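Local coordinates for cupin type-2 domain-containing protein (Burkholderia xenovorans, PDB 2O8Q) that is of unknown function but adopts a cupin-like fold and binds a nickel ion through three histidines, which may point to metal-dependent chemistry, at residues A[39-50]-A[108-119]. Residues are numbered along the deposited sequence; the frame is centred on the assembly and turned at random. Where two conformers were deposited one is given.
Sequences GMFGAHVIRAIP and DDLEVLEIVSPA. With EDO (1,2-ethanediol), chain F.
Strands 42-48 and 111-116 pair antiparallel, Gly42 opposite Val116 through Arg47 opposite Glu111, as neighbours in the larger sheet of the domain; 26-30 flanks the pair along one edge and 66-72 along the other. His44 and Glu114 form a hydrogen-bonded pair: His44 N meets Glu114 O at 3.0 Å, and Glu114 N bonds His44 O. The same two residues also join by their side chains. His44 CG sits between its own backbone N and carbonyl carbon (chi1 45°), which swings the imidazole alongside the extended Glu114 chain, and His44 NE2 donates to Glu114 OE1 at 2.7 Å. OE1 lies close to the imidazole plane at the ring's edge, while the carboxylate plane is turned 82° to the ring, and NE2 meets OE1 from above the carboxylate plane. Gln66 NE2 bonds OE2, giving each carboxylate oxygen a hydrogen-bond partner; Ile46 CD1 packs against Glu114 OE1 at 3.5 Å. In the cupin beta-barrel, the sheet face bearing His44, Ile46, Val112 and Glu114 looks into the interior: the Glu114 side chain comes within about 6 Å of the nickel held by His59, His61 and His101. On the opposite face, Ala43 packs on Leu67 and Val45 and Leu113 on Tyr69, all of a neighbouring subunit; Val45 CG2 meets Leu113 CD1 at 3.9 Å. Past the strand ends, Ser117 OG donates to Met40 O at 2.7 Å and lies over the face of the Phe41 ring, just before the cis peptide at Pro118, and Ala119 N bonds Gly39 O.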
ATOM      1  N   GLY A  39       1.735  -5.189 -10.734  1.00 16.60           N
ATOM      2  CA  GLY A  39       0.850  -5.984  -9.886  1.00 16.62           C
ATOM      3  C   GLY A  39       0.643  -5.520  -8.455  1.00 17.15           C
ATOM      4  O   GLY A  39      -0.122  -6.162  -7.695  1.00 17.60           O
HETATM    5  N   MSE A  40       1.281  -4.408  -8.093  0.50 16.19           N
HETATM    6  CA  MSE A  40       1.139  -3.909  -6.707  0.50 15.62           C
HETATM    7  C   MSE A  40      -0.289  -3.421  -6.455  0.50 17.56           C
HETATM    8  O   MSE A  40      -0.750  -3.453  -5.309  0.50 18.07           O
HETATM    9  CB  MSE A  40       2.128  -2.782  -6.413  0.50 14.06           C
HETATM   10  CG  MSE A  40       3.574  -3.064  -6.604  0.50 18.23           C
HETATM   11 SE   MSE A  40       4.676  -1.624  -5.757  0.37 17.95          SE
HETATM   12  CE  MSE A  40       3.961  -2.090  -3.985  0.50 15.65           C
ATOM     13  N   PHE A  41      -0.946  -2.914  -7.515  1.00 17.13           N
ATOM     14  CA  PHE A  41      -2.345  -2.482  -7.502  1.00 17.72           C
ATOM     15  C   PHE A  41      -2.992  -2.899  -8.811  1.00 17.97           C
ATOM     16  O   PHE A  41      -2.326  -3.151  -9.813  1.00 18.56           O
ATOM     17  CB  PHE A  41      -2.455  -0.980  -7.399  1.00 19.97           C
ATOM     18  CG  PHE A  41      -2.052  -0.430  -6.077  1.00 20.56           C
ATOM     19  CD1 PHE A  41      -0.791  -0.136  -5.775  1.00 21.90           C
ATOM     20  CD2 PHE A  41      -3.060  -0.220  -5.161  1.00 23.56           C
ATOM     21  CE1 PHE A  41      -0.474   0.372  -4.447  1.00 26.09           C
ATOM     22  CE2 PHE A  41      -2.776   0.274  -3.903  1.00 26.41           C
ATOM     23  CZ  PHE A  41      -1.507   0.512  -3.565  1.00 23.63           C
ATOM     24  N   GLY A  42      -4.307  -2.976  -8.808  1.00 19.19           N
ATOM     25  CA  GLY A  42      -5.096  -3.124 -10.014  1.00 19.94           C
ATOM     26  C   GLY A  42      -6.302  -2.207  -9.955  1.00 19.36           C
ATOM     27  O   GLY A  42      -6.746  -1.868  -8.869  1.00 19.35           O
ATOM     28  N   ALA A  43      -6.835  -1.834 -11.108  1.00 17.58           N
ATOM     29  CA  ALA A  43      -8.097  -1.126 -11.122  1.00 17.88           C
ATOM     30  C   ALA A  43      -8.754  -1.408 -12.441  1.00 17.55           C
ATOM     31  O   ALA A  43      -8.117  -1.386 -13.509  1.00 18.51           O
ATOM     32  CB  ALA A  43      -7.911   0.373 -10.933  1.00 19.03           C
ATOM     33  N   HIS A  44     -10.028  -1.687 -12.374  1.00 17.87           N
ATOM     34  CA  HIS A  44     -10.790  -2.080 -13.576  1.00 20.00           C
ATOM     35  C   HIS A  44     -12.240  -1.775 -13.398  1.00 19.29           C
ATOM     36  O   HIS A  44     -12.744  -1.704 -12.291  1.00 19.57           O
ATOM     37  CB  HIS A  44     -10.529  -3.543 -13.902  1.00 20.36           C
ATOM     38  CG  HIS A  44     -10.600  -4.398 -12.676  1.00 21.71           C
ATOM     39  ND1 HIS A  44      -9.462  -4.814 -12.000  1.00 26.08           N
ATOM     40  CD2 HIS A  44     -11.649  -4.730 -11.897  1.00 23.15           C
ATOM     41  CE1 HIS A  44      -9.835  -5.462 -10.907  1.00 25.77           C
ATOM     42  NE2 HIS A  44     -11.162  -5.488 -10.863  1.00 22.86           N
ATOM     43  N   VAL A  45     -12.931  -1.587 -14.522  1.00 18.64           N
ATOM     44  CA  VAL A  45     -14.377  -1.391 -14.520  1.00 18.79           C
ATOM     45  C   VAL A  45     -15.047  -2.742 -14.833  1.00 20.71           C
ATOM     46  O   VAL A  45     -14.659  -3.478 -15.773  1.00 20.74           O
ATOM     47  CB  VAL A  45     -14.815  -0.320 -15.504  1.00 21.12           C
ATOM     48  CG1 VAL A  45     -16.370  -0.178 -15.566  1.00 24.45           C
ATOM     49  CG2 VAL A  45     -14.118   1.033 -15.188  1.00 22.35           C
ATOM     50  N   ILE A  46     -16.022  -3.064 -14.010  1.00 21.94           N
ATOM     51  CA  ILE A  46     -16.740  -4.312 -14.104  1.00 21.91           C
ATOM     52  C   ILE A  46     -18.156  -3.987 -14.576  1.00 20.80           C
ATOM     53  O   ILE A  46     -18.803  -3.113 -14.037  1.00 21.07           O
ATOM     54  CB  ILE A  46     -16.830  -4.973 -12.725  1.00 21.97           C
ATOM     55  CG1 ILE A  46     -15.451  -5.062 -12.041  1.00 24.54           C
ATOM     56  CG2 ILE A  46     -17.482  -6.380 -12.815  1.00 25.46           C
ATOM     57  CD1 ILE A  46     -15.447  -5.707 -10.703  1.00 26.49           C
ATOM     58  N   ARG A  47     -18.606  -4.701 -15.582  1.00 20.33           N
ATOM     59  CA  ARG A  47     -19.986  -4.520 -16.049  1.00 20.58           C
ATOM     60  C   ARG A  47     -20.706  -5.866 -16.092  1.00 21.32           C
ATOM     61  O   ARG A  47     -20.123  -6.897 -16.437  1.00 23.07           O
ATOM     62  CB  ARG A  47     -20.047  -3.760 -17.377  1.00 26.62           C
ATOM     63  CG  ARG A  47     -19.841  -4.467 -18.575  1.00 35.47           C
ATOM     64  CD  ARG A  47     -20.340  -3.574 -19.751  1.00 30.91           C
ATOM     65  NE  ARG A  47     -19.828  -4.128 -20.981  1.00 33.67           N
ATOM     66  CZ  ARG A  47     -19.646  -3.426 -22.089  1.00 32.79           C
ATOM     67  NH1 ARG A  47     -19.878  -2.117 -22.091  1.00 31.77           N
ATOM     68  NH2 ARG A  47     -19.170  -4.032 -23.153  1.00 40.71           N
ATOM     69  N   ALA A  48     -21.980  -5.827 -15.721  1.00 21.10           N
ATOM     70  CA  ALA A  48     -22.809  -7.013 -15.757  1.00 22.51           C
ATOM     71  C   ALA A  48     -23.066  -7.423 -17.184  1.00 23.46           C
ATOM     72  O   ALA A  48     -23.125  -6.590 -18.089  1.00 23.64           O
ATOM     73  CB  ALA A  48     -24.114  -6.758 -15.062  1.00 21.21           C
ATOM     74  N   ILE A  49     -23.264  -8.717 -17.344  1.00 25.15           N
ATOM     75  CA  ILE A  49     -23.712  -9.313 -18.602  1.00 28.47           C
ATOM     76  C   ILE A  49     -25.144  -9.763 -18.341  1.00 33.14           C
ATOM     77  O   ILE A  49     -25.340 -10.511 -17.408  1.00 30.78           O
ATOM     78  CB  ILE A  49     -22.889 -10.592 -18.947  1.00 30.43           C
ATOM     79  CG1 ILE A  49     -21.459 -10.263 -19.297  1.00 33.35           C
ATOM     80  CG2 ILE A  49     -23.553 -11.356 -20.114  1.00 30.23           C
ATOM     81  CD1 ILE A  49     -20.560 -11.462 -19.271  1.00 40.31           C
ATOM     82  N   PRO A  50     -26.138  -9.308 -19.156  1.00 36.75           N
ATOM     83  CA  PRO A  50     -27.506  -9.840 -19.023  1.00 39.67           C
ATOM     84  C   PRO A  50     -27.624 -11.198 -19.713  1.00 38.77           C
ATOM     85  O   PRO A  50     -26.764 -12.059 -19.492  1.00 40.06           O
ATOM     86  CB  PRO A  50     -28.386  -8.776 -19.708  1.00 39.46           C
ATOM     87  CG  PRO A  50     -27.433  -7.675 -20.226  1.00 40.04           C
ATOM     88  CD  PRO A  50     -26.054  -8.276 -20.213  1.00 38.34           C
ATOM     89  N   ASP A 108     -29.060  -5.113 -14.502  1.00 19.55           N
ATOM     90  CA  ASP A 108     -28.530  -5.517 -15.789  1.00 21.61           C
ATOM     91  C   ASP A 108     -27.538  -4.536 -16.340  1.00 21.92           C
ATOM     92  O   ASP A 108     -26.720  -4.923 -17.172  1.00 25.60           O
ATOM     93  CB  ASP A 108     -29.637  -5.625 -16.836  1.00 22.31           C
ATOM     94  CG  ASP A 108     -30.474  -6.837 -16.662  1.00 34.66           C
ATOM     95  OD1 ASP A 108     -30.015  -7.802 -15.981  1.00 32.43           O
ATOM     96  OD2 ASP A 108     -31.590  -6.818 -17.255  1.00 33.75           O
ATOM     97  N   ASP A 109     -27.655  -3.272 -15.924  1.00 19.38           N
ATOM     98  CA  ASP A 109     -26.772  -2.210 -16.379  1.00 19.07           C
ATOM     99  C   ASP A 109     -25.665  -1.869 -15.369  1.00 21.46           C
ATOM    100  O   ASP A 109     -25.011  -0.837 -15.500  1.00 20.84           O
ATOM    101  CB  ASP A 109     -27.567  -0.973 -16.743  1.00 19.38           C
ATOM    102  CG  ASP A 109     -28.263  -0.345 -15.576  1.00 25.30           C
ATOM    103  OD1 ASP A 109     -28.497  -1.011 -14.547  1.00 22.30           O
ATOM    104  OD2 ASP A 109     -28.572   0.850 -15.678  1.00 28.49           O
ATOM    105  N   LEU A 110     -25.448  -2.701 -14.365  1.00 19.28           N
ATOM    106  CA  LEU A 110     -24.395  -2.383 -13.406  1.00 18.27           C
ATOM    107  C   LEU A 110     -23.030  -2.129 -14.079  1.00 19.64           C
ATOM    108  O   LEU A 110     -22.571  -2.935 -14.901  1.00 20.05           O
ATOM    109  CB  LEU A 110     -24.197  -3.507 -12.385  1.00 19.41           C
ATOM    110  CG  LEU A 110     -23.039  -3.362 -11.379  1.00 18.39           C
ATOM    111  CD1 LEU A 110     -23.389  -2.235 -10.414  1.00 18.53           C
ATOM    112  CD2 LEU A 110     -22.747  -4.706 -10.693  1.00 19.38           C
ATOM    113  N   GLU A 111     -22.389  -1.037 -13.671  0.50 19.48           N
ATOM    114  CA  GLU A 111     -20.978  -0.766 -13.991  0.50 20.71           C
ATOM    115  C   GLU A 111     -20.316  -0.252 -12.724  0.50 18.53           C
ATOM    116  O   GLU A 111     -20.813   0.705 -12.142  0.50 19.20           O
ATOM    117  CB  GLU A 111     -20.898   0.289 -15.093  0.50 23.12           C
ATOM    118  CG  GLU A 111     -19.514   0.442 -15.715  0.50 25.80           C
ATOM    119  CD  GLU A 111     -19.492   1.430 -16.871  0.50 29.05           C
ATOM    120  OE1 GLU A 111     -20.379   2.312 -16.915  0.50 42.80           O
ATOM    121  OE2 GLU A 111     -18.589   1.331 -17.723  0.50 32.42           O
ATOM    122  N   VAL A 112     -19.209  -0.866 -12.304  1.00 18.93           N
ATOM    123  CA  VAL A 112     -18.584  -0.542 -11.039  1.00 19.00           C
ATOM    124  C   VAL A 112     -17.080  -0.536 -11.230  1.00 21.62           C
ATOM    125  O   VAL A 112     -16.523  -1.462 -11.827  1.00 22.35           O
ATOM    126  CB  VAL A 112     -19.077  -1.515  -9.911  1.00 21.52           C
ATOM    127  CG1 VAL A 112     -18.777  -2.953 -10.241  1.00 27.37           C
ATOM    128  CG2 VAL A 112     -18.507  -1.097  -8.539  1.00 24.11           C
ATOM    129  N   LEU A 113     -16.418   0.459 -10.677  1.00 18.86           N
ATOM    130  CA  LEU A 113     -14.966   0.512 -10.663  1.00 18.81           C
ATOM    131  C   LEU A 113     -14.474  -0.158  -9.376  1.00 19.57           C
ATOM    132  O   LEU A 113     -14.947   0.117  -8.284  1.00 19.86           O
ATOM    133  CB  LEU A 113     -14.521   1.973 -10.669  1.00 18.33           C
ATOM    134  CG  LEU A 113     -13.022   2.271 -10.606  1.00 18.39           C
ATOM    135  CD1 LEU A 113     -12.258   1.795 -11.869  1.00 20.24           C
ATOM    136  CD2 LEU A 113     -12.778   3.813 -10.325  1.00 19.95           C
ATOM    137  N   GLU A 114     -13.501  -1.043  -9.537  1.00 18.60           N
ATOM    138  CA  GLU A 114     -12.850  -1.727  -8.439  1.00 18.76           C
ATOM    139  C   GLU A 114     -11.384  -1.295  -8.455  1.00 19.63           C
ATOM    140  O   GLU A 114     -10.750  -1.349  -9.496  1.00 19.67           O
ATOM    141  CB  GLU A 114     -12.896  -3.264  -8.567  1.00 19.35           C
ATOM    142  CG  GLU A 114     -12.200  -4.018  -7.418  1.00 19.99           C
ATOM    143  CD  GLU A 114     -12.344  -5.513  -7.493  1.00 23.93           C
ATOM    144  OE1 GLU A 114     -12.613  -6.060  -8.605  1.00 24.11           O
ATOM    145  OE2 GLU A 114     -12.165  -6.204  -6.449  1.00 23.34           O
ATOM    146  N   ILE A 115     -10.880  -0.903  -7.274  1.00 18.05           N
ATOM    147  CA  ILE A 115      -9.475  -0.579  -7.040  1.00 17.95           C
ATOM    148  C   ILE A 115      -9.008  -1.527  -5.945  1.00 19.82           C
ATOM    149  O   ILE A 115      -9.619  -1.598  -4.894  1.00 19.57           O
ATOM    150  CB  ILE A 115      -9.258   0.879  -6.622  1.00 18.93           C
ATOM    151  CG1 ILE A 115     -10.033   1.837  -7.531  1.00 18.96           C
ATOM    152  CG2 ILE A 115      -7.736   1.160  -6.524  1.00 22.33           C
ATOM    153  CD1 ILE A 115     -11.429   2.274  -7.013  1.00 20.13           C
ATOM    154  N   VAL A 116      -7.899  -2.238  -6.158  0.50 18.62           N
ATOM    155  CA  VAL A 116      -7.520  -3.321  -5.258  0.50 19.54           C
ATOM    156  C   VAL A 116      -6.015  -3.470  -5.234  0.50 18.89           C
ATOM    157  O   VAL A 116      -5.353  -3.256  -6.260  0.50 19.77           O
ATOM    158  CB  VAL A 116      -8.127  -4.651  -5.791  0.50 19.24           C
ATOM    159  CG1 VAL A 116      -7.338  -5.168  -7.069  0.50 17.81           C
ATOM    160  CG2 VAL A 116      -8.174  -5.779  -4.734  0.50 18.43           C
ATOM    161  N   SER A 117      -5.471  -3.849  -4.084  1.00 18.95           N
ATOM    162  CA  SER A 117      -4.053  -4.218  -3.953  1.00 18.40           C
ATOM    163  C   SER A 117      -4.036  -5.569  -3.238  1.00 19.45           C
ATOM    164  O   SER A 117      -4.729  -5.741  -2.237  1.00 20.69           O
ATOM    165  CB  SER A 117      -3.303  -3.215  -3.117  1.00 20.72           C
ATOM    166  OG  SER A 117      -1.963  -3.682  -2.931  1.00 22.59           O
ATOM    167  N   PRO A 118      -3.292  -6.576  -3.747  1.00 19.35           N
ATOM    168  CA  PRO A 118      -2.566  -6.549  -5.006  1.00 18.70           C
ATOM    169  C   PRO A 118      -3.555  -6.788  -6.178  1.00 18.40           C
ATOM    170  O   PRO A 118      -4.696  -7.241  -5.941  1.00 19.63           O
ATOM    171  CB  PRO A 118      -1.622  -7.752  -4.915  1.00 19.09           C
ATOM    172  CG  PRO A 118      -2.412  -8.745  -4.052  1.00 19.36           C
ATOM    173  CD  PRO A 118      -3.198  -7.887  -3.067  1.00 20.91           C
ATOM    174  N   ALA A 119      -3.067  -6.670  -7.416  1.00 18.71           N
ATOM    175  CA  ALA A 119      -3.895  -7.001  -8.586  1.00 20.52           C
ATOM    176  C   ALA A 119      -4.274  -8.466  -8.578  1.00 19.48           C
ATOM    177  O   ALA A 119      -5.440  -8.792  -8.906  1.00 23.12           O
ATOM    178  CB  ALA A 119      -3.181  -6.648  -9.880  1.00 19.75           C
TER
HETATM  179  C1  EDO F 303       0.419  -2.209  -1.135  1.00 43.08           C
HETATM  180  O1  EDO F 303       0.772  -3.611  -0.956  1.00 40.61           O
HETATM  181  C2  EDO F 303      -0.564  -1.571  -0.115  1.00 43.01           C
HETATM  182  O2  EDO F 303      -1.859  -2.188   0.113  1.00 51.78           O
HETATM  183  O   HOH W   1     -27.061  -8.800 -15.083  1.00 45.95           O